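PDB 3HXL: phage tail sheath protein from Desulfitobacterium hafniense, which probably assembles into the contractile sheath that surrounds the tail tube of myovirus-type phages and shortens when the tail contracts. Local coordinates for residues 186-191 / 203-208; 193-198 / 217-222; 374-379 / 414-419. All coordinates share one frame; numbering follows the deposited sequence.

From the N terminus the chain first lays down strands of the central mixed sheet, then the beta-sandwich domain, then enters helix 185-195, where contacts 1 and 2 begin. Contact 1 closes the loop from this helix to strand 202-204 and the turn after it. Contact 2 starts later on the helix and closes on helix 210-227; its loop takes in strand 202-204, so the two cross. Both join helix 185-195 to the next strand and helix of the subtilisin-like domain. Their centres lie about 11 Å apart, and Ile-203 CD1 meets Phe-219 CE2 at 3.7 Å. Contact 3 follows in series, joining helix 373-392 to strand 415-422 of the C-terminal domain, its centre about 41 Å from that of contact 1.

Contact 1 of 3, residues 186-191 / 203-208; sequences QAYIDY and IALPST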
loop_
_atom_site.group_PDB
_atom_site.type_symbol
_atom_site.label_atom_id
_atom_site.label_comp_id
_atom_site.label_asym_id
_atom_site.label_seq_id
_atom_site.Cartn_x
_atom_site.Cartn_y
_atom_site.Cartn_z
ATOM N N GLN A 186 0.935 5.242 19.088
ATOM C CA GLN A 186 2.008 4.260 19.185
ATOM C C GLN A 186 1.716 3.091 18.242
ATOM O O GLN A 186 2.628 2.395 17.791
ATOM C CB GLN A 186 2.125 3.768 20.630
ATOM C CG GLN A 186 3.173 2.689 20.886
ATOM C CD GLN A 186 4.580 3.104 20.496
ATOM O OE1 GLN A 186 4.904 4.290 20.435
ATOM N NE2 GLN A 186 5.433 2.118 20.249
ATOM N N ALA A 187 0.438 2.879 17.944
ATOM C CA ALA A 187 0.042 1.802 17.043
ATOM C C ALA A 187 0.648 2.056 15.663
ATOM O O ALA A 187 0.956 1.119 14.927
ATOM C CB ALA A 187 -1.479 1.732 16.945
ATOM N N TYR A 188 0.811 3.329 15.317
ATOM C CA TYR A 188 1.392 3.695 14.028
ATOM C C TYR A 188 2.887 3.424 14.011
ATOM O O TYR A 188 3.490 3.253 12.950
ATOM C CB TYR A 188 1.127 5.162 13.707
ATOM C CG TYR A 188 -0.294 5.431 13.274
ATOM C CD1 TYR A 188 -1.299 5.673 14.211
ATOM C CD2 TYR A 188 -0.639 5.430 11.923
ATOM C CE1 TYR A 188 -2.614 5.911 13.813
ATOM C CE2 TYR A 188 -1.950 5.664 11.514
ATOM C CZ TYR A 188 -2.929 5.906 12.460
ATOM O OH TYR A 188 -4.218 6.148 12.060
ATOM N N ILE A 189 3.492 3.389 15.194
ATOM C CA ILE A 189 4.910 3.106 15.290
ATOM C C ILE A 189 5.099 1.621 15.032
ATOM O O ILE A 189 6.047 1.214 14.367
ATOM C CB ILE A 189 5.465 3.472 16.692
ATOM C CG1 ILE A 189 5.371 4.983 16.910
ATOM C CG2 ILE A 189 6.905 2.998 16.824
ATOM C CD1 ILE A 189 6.123 5.811 15.863
ATOM N N ASP A 190 4.183 0.809 15.554
ATOM C CA ASP A 190 4.254 -0.629 15.354
ATOM C C ASP A 190 4.095 -0.905 13.855
ATOM O O ASP A 190 4.796 -1.740 13.287
ATOM C CB ASP A 190 3.142 -1.337 16.143
ATOM C CG ASP A 190 3.126 -0.951 17.617
ATOM O OD1 ASP A 190 4.206 -0.669 18.171
ATOM O OD2 ASP A 190 2.034 -0.946 18.226
ATOM N N TYR A 191 3.167 -0.193 13.221
ATOM C CA TYR A 191 2.929 -0.346 11.783
ATOM C C TYR A 191 4.209 -0.105 10.992
ATOM O O TYR A 191 4.659 -0.971 10.250
ATOM C CB TYR A 191 1.864 0.646 11.301
ATOM C CG TYR A 191 1.807 0.793 9.785
ATOM C CD1 TYR A 191 1.439 -0.283 8.968
ATOM C CD2 TYR A 191 2.136 2.002 9.168
ATOM C CE1 TYR A 191 1.402 -0.155 7.571
ATOM C CE2 TYR A 191 2.101 2.135 7.776
ATOM C CZ TYR A 191 1.732 1.057 6.991
ATOM O OH TYR A 191 1.683 1.199 5.621
ATOM N N ILE A 203 3.071 4.299 0.591
ATOM C CA ILE A 203 2.269 4.186 1.801
ATOM C C ILE A 203 1.240 5.309 1.804
ATOM O O ILE A 203 1.541 6.430 1.409
ATOM C CB ILE A 203 3.128 4.339 3.072
ATOM C CG1 ILE A 203 3.977 3.084 3.289
ATOM C CG2 ILE A 203 2.225 4.609 4.268
ATOM C CD1 ILE A 203 5.051 3.250 4.364
ATOM N N ALA A 204 0.022 5.003 2.233
ATOM C CA ALA A 204 -1.013 6.018 2.320
ATOM C C ALA A 204 -1.324 6.228 3.791
ATOM O O ALA A 204 -1.404 5.264 4.557
ATOM C CB ALA A 204 -2.279 5.572 1.583
ATOM N N LEU A 205 -1.465 7.486 4.195
ATOM C CA LEU A 205 -1.830 7.801 5.575
ATOM C C LEU A 205 -3.141 8.580 5.484
ATOM O O LEU A 205 -3.139 9.790 5.297
ATOM C CB LEU A 205 -0.751 8.652 6.268
ATOM C CG LEU A 205 -1.115 9.133 7.681
ATOM C CD1 LEU A 205 -1.486 7.937 8.561
ATOM C CD2 LEU A 205 0.053 9.894 8.289
ATOM N N PRO A 206 -4.284 7.881 5.579
ATOM C CA PRO A 206 -5.607 8.509 5.506
ATOM C C PRO A 206 -6.000 9.084 6.866
ATOM O O PRO A 206 -7.014 8.701 7.451
ATOM C CB PRO A 206 -6.500 7.348 5.083
ATOM C CG PRO A 206 -5.900 6.209 5.836
ATOM C CD PRO A 206 -4.406 6.410 5.589
ATOM N N SER A 207 -5.184 10.020 7.342
ATOM C CA SER A 207 -5.372 10.647 8.643
ATOM C C SER A 207 -5.055 12.142 8.582
ATOM O O SER A 207 -4.176 12.564 7.836
ATOM C CB SER A 207 -4.445 9.961 9.650
ATOM O OG SER A 207 -4.431 10.633 10.896
ATOM N N THR A 208 -5.771 12.944 9.364
ATOM C CA THR A 208 -5.525 14.380 9.383
ATOM C C THR A 208 -4.573 14.755 10.518
ATOM O O THR A 208 -4.267 15.933 10.712
ATOM C CB THR A 208 -6.826 15.172 9.577
ATOM O OG1 THR A 208 -7.430 14.797 10.821
ATOM C CG2 THR A 208 -7.797 14.890 8.438
HETATM O O HOH W 1 -5.013 8.651 12.891
#
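Ile-203 opens the strand side of the contact by meeting the phenol end of Tyr-191. CG2 lies 3.7 Å from Tyr-191 OH, at the ring edge and near its plane, and CG1 is 3.8 Å from the same oxygen. The two side chains point at each other head-on: with CG anti to the backbone N (chi1 166°), Tyr-191 reaches from the helix until its hydroxyl meets both carbons that branch from CB. That oxygen is not left with carbon alone, because it hydrogen-bonds to Ser-37 OG. Two residues on, Leu-205 turns only CD1 to the helix. This methyl approaches Tyr-188 CE2 at 3.8 Å, set obliquely to the ring, and the two side chains run roughly perpendicular. Pro-206 then centres an inverse gamma turn, closed by a weak bond of 2.9 Å from Ser-207 N to Leu-205 O. Ser-207 makes the polar link: one water sits 2.9 Å from Ser-207 OG and 2.8 Å from Tyr-188 OH. The serine hydroxyl also bonds to Asp-209 N. Helix 185-195 thus packs against strand 202-204 in the mixed sheet of the subtilisin-like domain, between strands 35-40 and 232-236, both tyrosines also touching Pro-39. Ile-203 and Leu-205 pack on Phe-216 of helix 210-227, whereas Ala-204 turns to the other face, against helix 263-276.

Contact 2 of 3, residues 193-198 / 217-222; sequences AAVEIF and TAFAKR
Glu-196 and Arg-222 reach each other through differently shaped chains. Glu-196 holds CG opposite its backbone N (chi1 -154°) and stays extended beyond it, carrying the carboxylate straight across to the arginine. Arg-222 also starts opposite its N but bends at chi3 (58°), which swings the guanidinium back to present both terminal nitrogens. Val-195 places CG1 between its backbone N and carbonyl carbon, where it meets Phe-219. The charged pair forms a two-pronged salt bridge: NH1 of Arg-222 donates to Glu-196 OE1 at 3.3 Å, and its NH2 to Glu-196 OE2 at 3.4 Å. Both N-H groups point almost directly at their oxygens, yet the bonds are long and weak. The carboxylate carbon lies in the guanidinium plane, at its edge, but the two flat groups are twisted 54° apart. NH2 has a second, weak and long ion pair with Glu-227, so the positive group is probably shared between two acids.

Beside the bridge, Phe-219 turns its ring toward residues 195 and 196. Its CE1 comes 4.0 Å from Glu-196 OE1, which lies at the ring edge, where the slightly positive C-H groups would suit a carboxylate oxygen. At the neighbouring corner, CZ of Phe-219 is 4.0 Å from Val-195 CG1, which approaches the ring obliquely.

Val-195 to Phe-198 form a type I turn, with Phe-198 N bonded to Val-195 O at 2.8 Å. Lys-229 NZ hydrogen-bonds to the carbonyls of Glu-196 and Phe-198. In the subtilisin-like domain, helix 210-227 belongs to the beta-alpha-beta crossover between parallel strands 202-204 and 232-236. Its Ala-220 rests on Val-233 of the latter strand, while Val-195 also touches Met-50 and Phe-200.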
loop_
_atom_site.group_PDB
_atom_site.type_symbol
_atom_site.label_atom_id
_atom_site.label_comp_id
_atom_site.label_asym_id
_atom_site.label_seq_id
_atom_site.Cartn_x
_atom_site.Cartn_y
_atom_site.Cartn_z
ATOM N N ALA A 193 7.253 -0.128 11.799
ATOM C CA ALA A 193 8.281 -1.127 12.042
ATOM C C ALA A 193 7.987 -2.384 11.234
ATOM O O ALA A 193 8.886 -2.979 10.651
ATOM C CB ALA A 193 8.345 -1.459 13.529
ATOM N N ALA A 194 6.721 -2.782 11.195
ATOM C CA ALA A 194 6.327 -3.984 10.470
ATOM C C ALA A 194 6.431 -3.828 8.957
ATOM O O ALA A 194 6.879 -4.738 8.264
ATOM C CB ALA A 194 4.908 -4.372 10.848
ATOM N N VAL A 195 6.011 -2.677 8.443
ATOM C CA VAL A 195 6.058 -2.458 7.004
ATOM C C VAL A 195 7.486 -2.325 6.486
ATOM O O VAL A 195 7.787 -2.715 5.356
ATOM C CB VAL A 195 5.257 -1.199 6.597
ATOM C CG1 VAL A 195 5.975 0.066 7.063
ATOM C CG2 VAL A 195 5.056 -1.188 5.091
ATOM N N GLU A 196 8.368 -1.783 7.321
ATOM C CA GLU A 196 9.757 -1.590 6.936
ATOM C C GLU A 196 10.434 -2.880 6.494
ATOM O O GLU A 196 11.406 -2.857 5.741
ATOM C CB GLU A 196 10.546 -0.986 8.099
ATOM C CG GLU A 196 11.751 -0.203 7.640
ATOM C CD GLU A 196 12.626 0.250 8.785
ATOM O OE1 GLU A 196 12.076 0.721 9.805
ATOM O OE2 GLU A 196 13.864 0.145 8.651
ATOM N N ILE A 197 9.918 -4.007 6.964
ATOM C CA ILE A 197 10.483 -5.301 6.626
ATOM C C ILE A 197 9.923 -5.849 5.311
ATOM O O ILE A 197 10.470 -6.793 4.747
ATOM C CB ILE A 197 10.223 -6.304 7.765
ATOM C CG1 ILE A 197 10.780 -5.736 9.078
ATOM C CG2 ILE A 197 10.911 -7.629 7.466
ATOM C CD1 ILE A 197 10.363 -6.512 10.305
ATOM N N PHE A 198 8.837 -5.256 4.823
ATOM C CA PHE A 198 8.231 -5.700 3.569
ATOM C C PHE A 198 8.770 -4.906 2.390
ATOM O O PHE A 198 9.367 -3.844 2.557
ATOM C CB PHE A 198 6.705 -5.518 3.588
ATOM C CG PHE A 198 5.961 -6.592 4.336
ATOM C CD1 PHE A 198 5.909 -6.588 5.728
ATOM C CD2 PHE A 198 5.297 -7.601 3.641
ATOM C CE1 PHE A 198 5.202 -7.576 6.418
ATOM C CE2 PHE A 198 4.590 -8.593 4.318
ATOM C CZ PHE A 198 4.541 -8.581 5.711
ATOM N N THR A 217 6.741 11.530 7.426
ATOM C CA THR A 217 7.675 12.287 6.590
ATOM C C THR A 217 9.106 11.915 6.974
ATOM O O THR A 217 9.948 11.694 6.106
ATOM C CB THR A 217 7.464 13.812 6.755
ATOM O OG1 THR A 217 6.150 14.162 6.299
ATOM C CG2 THR A 217 8.494 14.595 5.940
ATOM N N ALA A 218 9.378 11.835 8.276
ATOM C CA ALA A 218 10.708 11.469 8.746
ATOM C C ALA A 218 11.013 10.029 8.335
ATOM O O ALA A 218 12.131 9.703 7.926
ATOM C CB ALA A 218 10.797 11.614 10.273
ATOM N N PHE A 219 10.006 9.171 8.455
ATOM C CA PHE A 219 10.129 7.763 8.095
ATOM C C PHE A 219 10.581 7.649 6.639
ATOM O O PHE A 219 11.513 6.909 6.325
ATOM C CB PHE A 219 8.777 7.065 8.279
ATOM C CG PHE A 219 8.779 5.611 7.900
ATOM C CD1 PHE A 219 9.358 4.658 8.730
ATOM C CD2 PHE A 219 8.190 5.193 6.703
ATOM C CE1 PHE A 219 9.352 3.307 8.379
ATOM C CE2 PHE A 219 8.180 3.846 6.343
ATOM C CZ PHE A 219 8.760 2.899 7.180
ATOM N N ALA A 220 9.921 8.391 5.757
ATOM C CA ALA A 220 10.257 8.368 4.337
ATOM C C ALA A 220 11.704 8.792 4.090
ATOM O O ALA A 220 12.423 8.155 3.320
ATOM C CB ALA A 220 9.304 9.278 3.564
ATOM N N LYS A 221 12.132 9.865 4.748
ATOM C CA LYS A 221 13.496 10.361 4.571
ATOM C C LYS A 221 14.537 9.341 5.007
ATOM O O LYS A 221 15.574 9.176 4.353
ATOM C CB LYS A 221 13.702 11.658 5.362
ATOM C CG LYS A 221 12.896 12.852 4.870
ATOM C CD LYS A 221 13.123 14.071 5.771
ATOM C CE LYS A 221 12.338 15.289 5.301
ATOM N NZ LYS A 221 12.415 16.422 6.280
ATOM N N ARG A 222 14.259 8.651 6.112
ATOM C CA ARG A 222 15.192 7.661 6.630
ATOM C C ARG A 222 15.333 6.476 5.684
ATOM O O ARG A 222 16.447 6.083 5.325
ATOM C CB ARG A 222 14.749 7.172 8.016
ATOM C CG ARG A 222 15.724 6.180 8.641
ATOM C CD ARG A 222 15.453 5.991 10.128
ATOM N NE ARG A 222 14.092 5.517 10.395
ATOM C CZ ARG A 222 13.666 4.277 10.176
ATOM N NH1 ARG A 222 12.412 3.955 10.455
ATOM N NH2 ARG A 222 14.492 3.360 9.686
#

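Contact 3 of 3, residues 374-379 / 414-419; sequences DGRNLL and DAVYIE
Leu-379, Val-416 and Ile-418 supply the apolar contacts. CD1 of Leu-379 touches both Val-416 CG1, at 4.1 Å, and Ile-418 CD1, at 4.0 Å; its CD2 meets Ile-418 CD1 alone, at 3.4 Å. The last gap is shorter than normal van der Waals contact between carbons. The first torsion of Leu-379 (chi1 -149°) is off the staggered values, and this close approach is best treated as doubtful. The leucine end thus lies against both strand residues. Leu-379 and Val-416 lie alongside, pointing contrary ways; against Ile-418 the two chains meet at a slant. One turn earlier on the helix, Arg-376 adds the aliphatic base of its chain, CG lying 4.2 Å from Val-416 CG1. CG1 of Val-416 is thus touched by both helix residues. Phe-361 of helix 344-364 also packs on Leu-379 and Ile-418.

This is a helix laid on one face of an antiparallel sheet, in a C-terminal domain that sequence places in the GpW/gp25-like clan. Strand 415-422 is the middle of three strands. Helix segment 374-379 and strand segment 415-419 run roughly the same way, their directions 35° apart and their axes 10.2 Å apart at closest approach.

The polar interactions lie around this packing. Arg-376 bends after its aliphatic base (chi3 -68°) and donates from NE to Asn-372 O, so NE is tied to the residue just before its own helix. Backbone bonds fix the strand: Val-416 and Ile-418 pair with Ile-437 and Val-435 of strand 431-438, whereas Tyr-417 and Glu-419 pair with Gln-408 and Thr-406 of strand 405-408. On the helix, Leu-379 N is held by Gly-375 O at 3.2 Å.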
loop_
_atom_site.group_PDB
_atom_site.type_symbol
_atom_site.label_atom_id
_atom_site.label_comp_id
_atom_site.label_asym_id
_atom_site.label_seq_id
_atom_site.Cartn_x
_atom_site.Cartn_y
_atom_site.Cartn_z
ATOM N N ASP A 374 38.322 -6.518 -15.840
ATOM C CA ASP A 374 37.222 -7.320 -16.360
ATOM C C ASP A 374 35.957 -7.249 -15.526
ATOM O O ASP A 374 34.851 -7.174 -16.067
ATOM C CB ASP A 374 37.659 -8.773 -16.516
ATOM C CG ASP A 374 38.741 -8.933 -17.559
ATOM O OD1 ASP A 374 38.499 -8.526 -18.721
ATOM O OD2 ASP A 374 39.829 -9.453 -17.215
ATOM N N GLY A 375 36.122 -7.285 -14.209
ATOM C CA GLY A 375 34.974 -7.201 -13.329
ATOM C C GLY A 375 34.218 -5.906 -13.565
ATOM O O GLY A 375 32.995 -5.915 -13.678
ATOM N N ARG A 376 34.946 -4.795 -13.650
ATOM C CA ARG A 376 34.338 -3.482 -13.870
ATOM C C ARG A 376 33.689 -3.372 -15.247
ATOM O O ARG A 376 32.655 -2.719 -15.408
ATOM C CB ARG A 376 35.388 -2.379 -13.696
ATOM C CG ARG A 376 35.815 -2.153 -12.245
ATOM C CD ARG A 376 37.042 -1.256 -12.140
ATOM N NE ARG A 376 38.234 -1.914 -12.674
ATOM C CZ ARG A 376 39.455 -1.384 -12.676
ATOM N NH1 ARG A 376 39.663 -0.176 -12.171
ATOM N NH2 ARG A 376 40.472 -2.068 -13.184
ATOM N N ASN A 377 34.305 -4.006 -16.239
ATOM C CA ASN A 377 33.777 -3.990 -17.597
ATOM C C ASN A 377 32.436 -4.707 -17.658
ATOM O O ASN A 377 31.499 -4.240 -18.302
ATOM C CB ASN A 377 34.768 -4.660 -18.556
ATOM C CG ASN A 377 35.912 -3.744 -18.950
ATOM O OD1 ASN A 377 36.867 -4.172 -19.604
ATOM N ND2 ASN A 377 35.819 -2.476 -18.563
ATOM N N LEU A 378 32.347 -5.845 -16.976
ATOM C CA LEU A 378 31.119 -6.628 -16.966
ATOM C C LEU A 378 29.981 -5.882 -16.278
ATOM O O LEU A 378 28.830 -5.936 -16.718
ATOM C CB LEU A 378 31.361 -7.968 -16.268
ATOM C CG LEU A 378 30.225 -8.991 -16.335
ATOM C CD1 LEU A 378 29.834 -9.257 -17.785
ATOM C CD2 LEU A 378 30.672 -10.271 -15.657
ATOM N N LEU A 379 30.312 -5.188 -15.196
ATOM C CA LEU A 379 29.327 -4.423 -14.448
ATOM C C LEU A 379 28.840 -3.274 -15.330
ATOM O O LEU A 379 27.649 -2.956 -15.367
ATOM C CB LEU A 379 29.966 -3.872 -13.175
ATOM C CG LEU A 379 29.051 -3.692 -11.963
ATOM C CD1 LEU A 379 29.877 -3.216 -10.780
ATOM C CD2 LEU A 379 27.951 -2.700 -12.287
ATOM N N ASP A 414 38.876 -2.546 -2.905
ATOM C CA ASP A 414 37.681 -3.307 -3.256
ATOM C C ASP A 414 36.445 -2.422 -3.387
ATOM O O ASP A 414 35.334 -2.831 -3.043
ATOM C CB ASP A 414 37.431 -4.407 -2.219
ATOM C CG ASP A 414 37.288 -3.862 -0.810
ATOM O OD1 ASP A 414 37.224 -4.677 0.136
ATOM O OD2 ASP A 414 37.237 -2.624 -0.648
ATOM N N ALA A 415 36.645 -1.206 -3.885
ATOM C CA ALA A 415 35.548 -0.266 -4.073
ATOM C C ALA A 415 35.388 0.023 -5.559
ATOM O O ALA A 415 36.366 0.289 -6.259
ATOM C CB ALA A 415 35.827 1.023 -3.317
ATOM N N VAL A 416 34.149 -0.042 -6.034
ATOM C CA VAL A 416 33.848 0.215 -7.435
ATOM C C VAL A 416 32.911 1.414 -7.547
ATOM O O VAL A 416 31.899 1.487 -6.855
ATOM C CB VAL A 416 33.174 -1.005 -8.095
ATOM C CG1 VAL A 416 32.880 -0.708 -9.556
ATOM C CG2 VAL A 416 34.075 -2.226 -7.970
ATOM N N TYR A 417 33.263 2.352 -8.419
ATOM C CA TYR A 417 32.462 3.546 -8.622
ATOM C C TYR A 417 31.893 3.590 -10.034
ATOM O O TYR A 417 32.609 3.383 -11.014
ATOM C CB TYR A 417 33.306 4.793 -8.350
ATOM C CG TYR A 417 33.566 5.038 -6.878
ATOM C CD1 TYR A 417 32.607 5.662 -6.076
ATOM C CD2 TYR A 417 34.757 4.621 -6.278
ATOM C CE1 TYR A 417 32.824 5.863 -4.712
ATOM C CE2 TYR A 417 34.983 4.817 -4.910
ATOM C CZ TYR A 417 34.011 5.439 -4.136
ATOM O OH TYR A 417 34.218 5.632 -2.788
ATOM N N ILE A 418 30.596 3.855 -10.127
ATOM C CA ILE A 418 29.925 3.935 -11.415
ATOM C C ILE A 418 29.308 5.313 -11.584
ATOM O O ILE A 418 28.587 5.787 -10.710
ATOM C CB ILE A 418 28.809 2.894 -11.521
ATOM C CG1 ILE A 418 29.360 1.511 -11.180
ATOM C CG2 ILE A 418 28.216 2.911 -12.925
ATOM C CD1 ILE A 418 28.304 0.440 -11.127
ATOM N N GLU A 419 29.603 5.959 -12.706
ATOM C CA GLU A 419 29.060 7.281 -12.994
ATOM C C GLU A 419 28.258 7.210 -14.288
ATOM O O GLU A 419 28.713 6.643 -15.279
ATOM C CB GLU A 419 30.188 8.306 -13.145
ATOM C CG GLU A 419 30.916 8.648 -11.849
ATOM C CD GLU A 419 31.898 9.797 -12.019
ATOM O OE1 GLU A 419 32.873 9.644 -12.783
ATOM O OE2 GLU A 419 31.691 10.856 -11.393
#